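Local coordinates for protein aminotransferase AspB (Helicobacter pylori 26695, PDB 3EZS) that probably works as a pyridoxal phosphate-dependent transaminase of the class I and II aminotransferase family, at residues L184-E198 and K221-S233. Sequence-based numbering, arbitrary orientation. Where two conformers were deposited one is given.
With EDO (1,2-ethanediol), chain F; PO4 (phosphate ion), chain C.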
# COMPACT_ATOMS: atom_id res chain seq x y z
N LEU A 184 23.43 6.00 -18.77
CA LEU A 184 23.92 7.38 -18.78
C LEU A 184 24.10 7.90 -20.19
O LEU A 184 23.83 9.06 -20.44
CB LEU A 184 25.24 7.50 -17.99
CG LEU A 184 25.14 7.18 -16.49
CD1 LEU A 184 26.53 7.28 -15.83
CD2 LEU A 184 24.10 8.09 -15.81
N LYS A 185 24.54 7.04 -21.11
CA LYS A 185 24.74 7.43 -22.51
C LYS A 185 23.43 7.76 -23.20
O LYS A 185 23.33 8.77 -23.89
CB LYS A 185 25.42 6.29 -23.29
CG LYS A 185 25.68 6.59 -24.76
CD LYS A 185 26.27 5.39 -25.47
CE LYS A 185 26.62 5.71 -26.92
NZ LYS A 185 27.06 4.49 -27.65
N HIS A 186 22.43 6.89 -23.04
CA HIS A 186 21.15 7.09 -23.71
C HIS A 186 20.12 7.84 -22.86
O HIS A 186 19.04 8.16 -23.33
CB HIS A 186 20.59 5.74 -24.15
CG HIS A 186 21.45 5.04 -25.16
ND1 HIS A 186 21.42 5.34 -26.50
CD2 HIS A 186 22.36 4.04 -25.01
CE1 HIS A 186 22.28 4.57 -27.14
NE2 HIS A 186 22.86 3.76 -26.26
N ASP A 187 20.48 8.13 -21.61
CA ASP A 187 19.59 8.81 -20.67
C ASP A 187 18.25 8.08 -20.45
O ASP A 187 17.17 8.63 -20.73
CB ASP A 187 19.38 10.28 -21.07
CG ASP A 187 18.81 11.14 -19.92
OD1 ASP A 187 18.91 10.72 -18.75
OD2 ASP A 187 18.29 12.24 -20.20
N PHE A 188 18.31 6.83 -19.99
CA PHE A 188 17.11 6.10 -19.55
C PHE A 188 17.30 5.70 -18.08
O PHE A 188 18.42 5.72 -17.56
CB PHE A 188 16.73 4.90 -20.43
CG PHE A 188 17.79 3.86 -20.55
CD1 PHE A 188 17.97 2.91 -19.56
CD2 PHE A 188 18.58 3.79 -21.70
CE1 PHE A 188 18.94 1.92 -19.69
CE2 PHE A 188 19.56 2.80 -21.85
CZ PHE A 188 19.73 1.86 -20.84
N ILE A 189 16.19 5.39 -17.41
CA ILE A 189 16.19 4.99 -16.02
C ILE A 189 16.42 3.48 -15.95
O ILE A 189 15.79 2.72 -16.68
CB ILE A 189 14.86 5.37 -15.31
CG1 ILE A 189 14.60 6.88 -15.41
CG2 ILE A 189 14.86 4.87 -13.84
CD1 ILE A 189 15.77 7.74 -14.98
N LEU A 190 17.32 3.07 -15.07
CA LEU A 190 17.71 1.67 -14.91
C LEU A 190 17.49 1.19 -13.48
O LEU A 190 18.02 1.77 -12.56
CB LEU A 190 19.20 1.52 -15.24
CG LEU A 190 19.82 0.12 -15.15
CD1 LEU A 190 19.24 -0.85 -16.19
CD2 LEU A 190 21.34 0.23 -15.28
N ILE A 191 16.73 0.11 -13.32
CA ILE A 191 16.43 -0.46 -12.01
C ILE A 191 16.83 -1.93 -11.95
O ILE A 191 16.68 -2.64 -12.93
CB ILE A 191 14.89 -0.45 -11.74
CG1 ILE A 191 14.34 0.97 -11.64
CG2 ILE A 191 14.54 -1.23 -10.47
CD1 ILE A 191 12.79 0.98 -11.62
N ASN A 192 17.35 -2.38 -10.82
CA ASN A 192 17.55 -3.79 -10.61
C ASN A 192 16.69 -4.24 -9.42
O ASN A 192 16.74 -3.66 -8.34
CB ASN A 192 19.02 -4.16 -10.37
CG ASN A 192 19.26 -5.68 -10.36
OD1 ASN A 192 18.53 -6.45 -10.98
ND2 ASN A 192 20.31 -6.10 -9.66
N ASP A 193 15.84 -5.23 -9.67
CA ASP A 193 15.05 -5.89 -8.65
C ASP A 193 16.06 -6.81 -7.97
O ASP A 193 16.39 -7.88 -8.50
CB ASP A 193 13.92 -6.67 -9.31
CG ASP A 193 13.14 -7.55 -8.35
OD1 ASP A 193 13.55 -7.73 -7.19
OD2 ASP A 193 12.11 -8.09 -8.80
N GLU A 194 16.57 -6.39 -6.82
CA GLU A 194 17.60 -7.13 -6.09
C GLU A 194 17.07 -7.95 -4.92
O GLU A 194 17.77 -8.15 -3.92
CB GLU A 194 18.70 -6.16 -5.63
CG GLU A 194 19.40 -5.55 -6.79
CD GLU A 194 20.64 -4.74 -6.47
OE1 GLU A 194 20.88 -4.31 -5.31
OE2 GLU A 194 21.40 -4.55 -7.43
N CYS A 195 15.85 -8.46 -5.06
CA CYS A 195 15.23 -9.22 -3.97
C CYS A 195 15.86 -10.60 -3.69
O CYS A 195 15.61 -11.17 -2.61
CB CYS A 195 13.72 -9.28 -4.16
SG CYS A 195 13.03 -7.62 -4.05
N TYR A 196 16.72 -11.11 -4.58
CA TYR A 196 17.43 -12.37 -4.33
C TYR A 196 18.90 -12.17 -3.99
O TYR A 196 19.66 -13.13 -3.95
CB TYR A 196 17.27 -13.32 -5.55
CG TYR A 196 15.83 -13.75 -5.72
CD1 TYR A 196 15.32 -14.81 -4.99
CD2 TYR A 196 14.98 -13.07 -6.56
CE1 TYR A 196 14.00 -15.20 -5.11
CE2 TYR A 196 13.65 -13.44 -6.68
CZ TYR A 196 13.16 -14.50 -5.95
OH TYR A 196 11.85 -14.89 -6.08
N SER A 197 19.29 -10.95 -3.66
CA SER A 197 20.70 -10.68 -3.40
C SER A 197 21.26 -11.37 -2.16
O SER A 197 22.46 -11.51 -2.03
CB SER A 197 20.96 -9.16 -3.38
OG SER A 197 20.17 -8.54 -2.40
N GLU A 198 20.39 -11.82 -1.25
CA GLU A 198 20.83 -12.53 -0.05
C GLU A 198 20.63 -14.04 -0.17
O GLU A 198 20.88 -14.77 0.80
CB GLU A 198 20.08 -12.00 1.18
CG GLU A 198 20.52 -10.62 1.65
CD GLU A 198 21.78 -10.69 2.48
OE1 GLU A 198 22.84 -10.98 1.90
OE2 GLU A 198 21.71 -10.48 3.71
N LYS A 221 23.05 8.50 -10.47
CA LYS A 221 22.19 9.14 -11.46
C LYS A 221 21.55 8.09 -12.38
O LYS A 221 22.26 7.21 -12.89
CB LYS A 221 22.99 10.12 -12.32
CG LYS A 221 22.19 10.80 -13.43
CD LYS A 221 23.02 11.88 -14.12
CE LYS A 221 22.23 12.65 -15.20
NZ LYS A 221 21.93 11.85 -16.42
N ASN A 222 20.23 8.22 -12.56
CA ASN A 222 19.40 7.32 -13.38
C ASN A 222 19.29 5.86 -12.88
O ASN A 222 18.67 5.03 -13.56
CB ASN A 222 19.90 7.30 -14.84
CG ASN A 222 19.58 8.57 -15.60
OD1 ASN A 222 19.29 9.61 -15.02
ND2 ASN A 222 19.59 8.47 -16.92
N VAL A 223 19.84 5.56 -11.71
CA VAL A 223 19.92 4.17 -11.25
C VAL A 223 19.33 3.96 -9.85
O VAL A 223 19.55 4.76 -8.93
CB VAL A 223 21.39 3.68 -11.30
CG1 VAL A 223 21.53 2.24 -10.79
CG2 VAL A 223 21.95 3.81 -12.74
N LEU A 224 18.60 2.85 -9.72
CA LEU A 224 17.91 2.46 -8.49
C LEU A 224 17.89 0.93 -8.33
O LEU A 224 17.92 0.19 -9.30
CB LEU A 224 16.45 2.97 -8.53
CG LEU A 224 16.26 4.50 -8.63
CD1 LEU A 224 15.09 4.82 -9.48
CD2 LEU A 224 16.18 5.18 -7.27
N VAL A 225 17.88 0.49 -7.08
CA VAL A 225 17.85 -0.93 -6.74
C VAL A 225 16.72 -1.08 -5.74
O VAL A 225 16.47 -0.20 -4.93
CB VAL A 225 19.21 -1.43 -6.13
CG1 VAL A 225 20.37 -1.35 -7.16
CG2 VAL A 225 19.56 -0.67 -4.86
N ILE A 226 16.02 -2.20 -5.81
CA ILE A 226 14.86 -2.48 -4.97
C ILE A 226 15.15 -3.74 -4.13
O ILE A 226 15.52 -4.76 -4.66
CB ILE A 226 13.59 -2.65 -5.85
CG1 ILE A 226 13.24 -1.31 -6.50
CG2 ILE A 226 12.40 -3.20 -5.02
CD1 ILE A 226 12.01 -1.33 -7.41
N HIS A 227 14.98 -3.63 -2.82
CA HIS A 227 15.25 -4.73 -1.89
C HIS A 227 14.03 -5.08 -1.07
O HIS A 227 13.10 -4.28 -0.97
CB HIS A 227 16.45 -4.39 -0.99
CG HIS A 227 17.77 -4.40 -1.71
ND1 HIS A 227 18.70 -5.41 -1.55
CD2 HIS A 227 18.31 -3.54 -2.62
CE1 HIS A 227 19.76 -5.16 -2.30
NE2 HIS A 227 19.55 -4.03 -2.96
N SER A 228 14.03 -6.30 -0.53
CA SER A 228 12.96 -6.81 0.32
C SER A 228 13.53 -7.69 1.41
O SER A 228 14.53 -8.33 1.21
CB SER A 228 12.00 -7.66 -0.50
OG SER A 228 11.03 -8.28 0.33
N LEU A 229 12.84 -7.74 2.55
CA LEU A 229 13.24 -8.56 3.69
C LEU A 229 12.60 -9.97 3.69
O LEU A 229 13.00 -10.86 4.44
CB LEU A 229 12.76 -7.85 4.94
CG LEU A 229 13.36 -8.18 6.29
CD1 LEU A 229 14.88 -7.98 6.26
CD2 LEU A 229 12.69 -7.30 7.35
N SER A 230 11.58 -10.15 2.86
CA SER A 230 10.76 -11.35 2.86
C SER A 230 11.48 -12.67 2.81
O SER A 230 11.17 -13.56 3.59
CB SER A 230 9.74 -11.28 1.72
OG SER A 230 8.97 -10.10 1.84
N LYS A 231 12.42 -12.80 1.88
CA LYS A 231 13.16 -14.07 1.69
C LYS A 231 14.33 -14.19 2.62
O LYS A 231 14.56 -15.24 3.23
CB LYS A 231 13.57 -14.24 0.22
CG LYS A 231 12.35 -14.55 -0.65
CD LYS A 231 12.55 -14.12 -2.07
CE LYS A 231 11.32 -14.43 -2.92
NZ LYS A 231 10.03 -14.00 -2.32
N ARG A 232 15.04 -13.08 2.76
CA ARG A 232 16.19 -12.98 3.64
C ARG A 232 15.92 -13.44 5.07
O ARG A 232 16.74 -14.14 5.66
CB ARG A 232 16.64 -11.51 3.69
CG ARG A 232 17.79 -11.22 4.59
CD ARG A 232 18.14 -9.74 4.61
NE ARG A 232 19.38 -9.54 5.37
CZ ARG A 232 19.46 -9.25 6.67
NH1 ARG A 232 18.39 -9.04 7.43
NH2 ARG A 232 20.65 -9.14 7.21
N SER A 233 14.77 -13.02 5.63
CA SER A 233 14.48 -13.28 7.04
C SER A 233 13.28 -14.15 7.32
O SER A 233 12.84 -14.23 8.46
CB SER A 233 14.30 -11.94 7.75
OG SER A 233 15.39 -11.05 7.47
C1 EDO F . 10.39 -12.34 -7.63
O1 EDO F . 10.25 -11.97 -6.24
C2 EDO F . 10.95 -11.14 -8.41
O2 EDO F . 12.37 -11.09 -8.54
P PO4 C . 7.94 -8.79 -1.48
O1 PO4 C . 9.05 -7.90 -1.01
O2 PO4 C . 6.72 -7.99 -1.82
O3 PO4 C . 7.56 -9.73 -0.40
O4 PO4 C . 8.39 -9.48 -2.74
O HOH W 1 16.69 -7.78 -1.01
O HOH W 2 14.09 -10.85 0.23
O HOH W 3 23.44 -10.26 5.61
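Glu194 CB lies over one face of the His227 imidazole, 3.8 Å from the ring centroid, while Val225 CG2 sits at the ring's edge, in its plane. The Glu194 chain, extended beyond CG, then runs past the ring, so that OE1 receives a weak, bent hydrogen bond from His227 NE2 at 2.7 Å, the carboxylate standing 86° to the imidazole. Ser207 also bonds OE1, and Asn192 ND2 bonds OE2, so this buried carboxylate is held at both oxygens. Farther along, the Arg232 guanidinium takes Glu198 at its edge: NE reaches the anti lone pair of OE2 at 3.0 Å in a salt bridge, the two planes only 9° apart. The Tyr196 ring has O2 of an ethanediol, probably from the crystallisation liquor, at its edge and Lys231 CD slanting in at 3.5 Å from CE1; its OH bonds Tyr311, and Lys231 NZ reaches Tyr55 of the second subunit. At the other end, Asn222 ND2 gives Asp187 OD1 a straight bond (174°), the amide and carboxylate nearly coplanar. Between these ends, strands 189-193 and 223-228 run parallel, joined by five backbone hydrogen bonds, the first Leu190 N to Asn222 O and the last Glu194 N to Ile226 O. Ile191 CG2 meets Ile226 CD1 at 4.0 Å. Just past the C-terminal end of strand 223-228, Ser230 OG bonds O3 of a phosphate ion, probably also from the liquor, at 2.7 Å, alongside Arg239 and the backbone N atoms of Ser91 and Arg92. Neighbouring parallel strands of a beta-alpha-beta unit, ending at an anion pocket consistent with the cofactor phosphate site, are characteristic of the large domain of fold-type I aminotransferases.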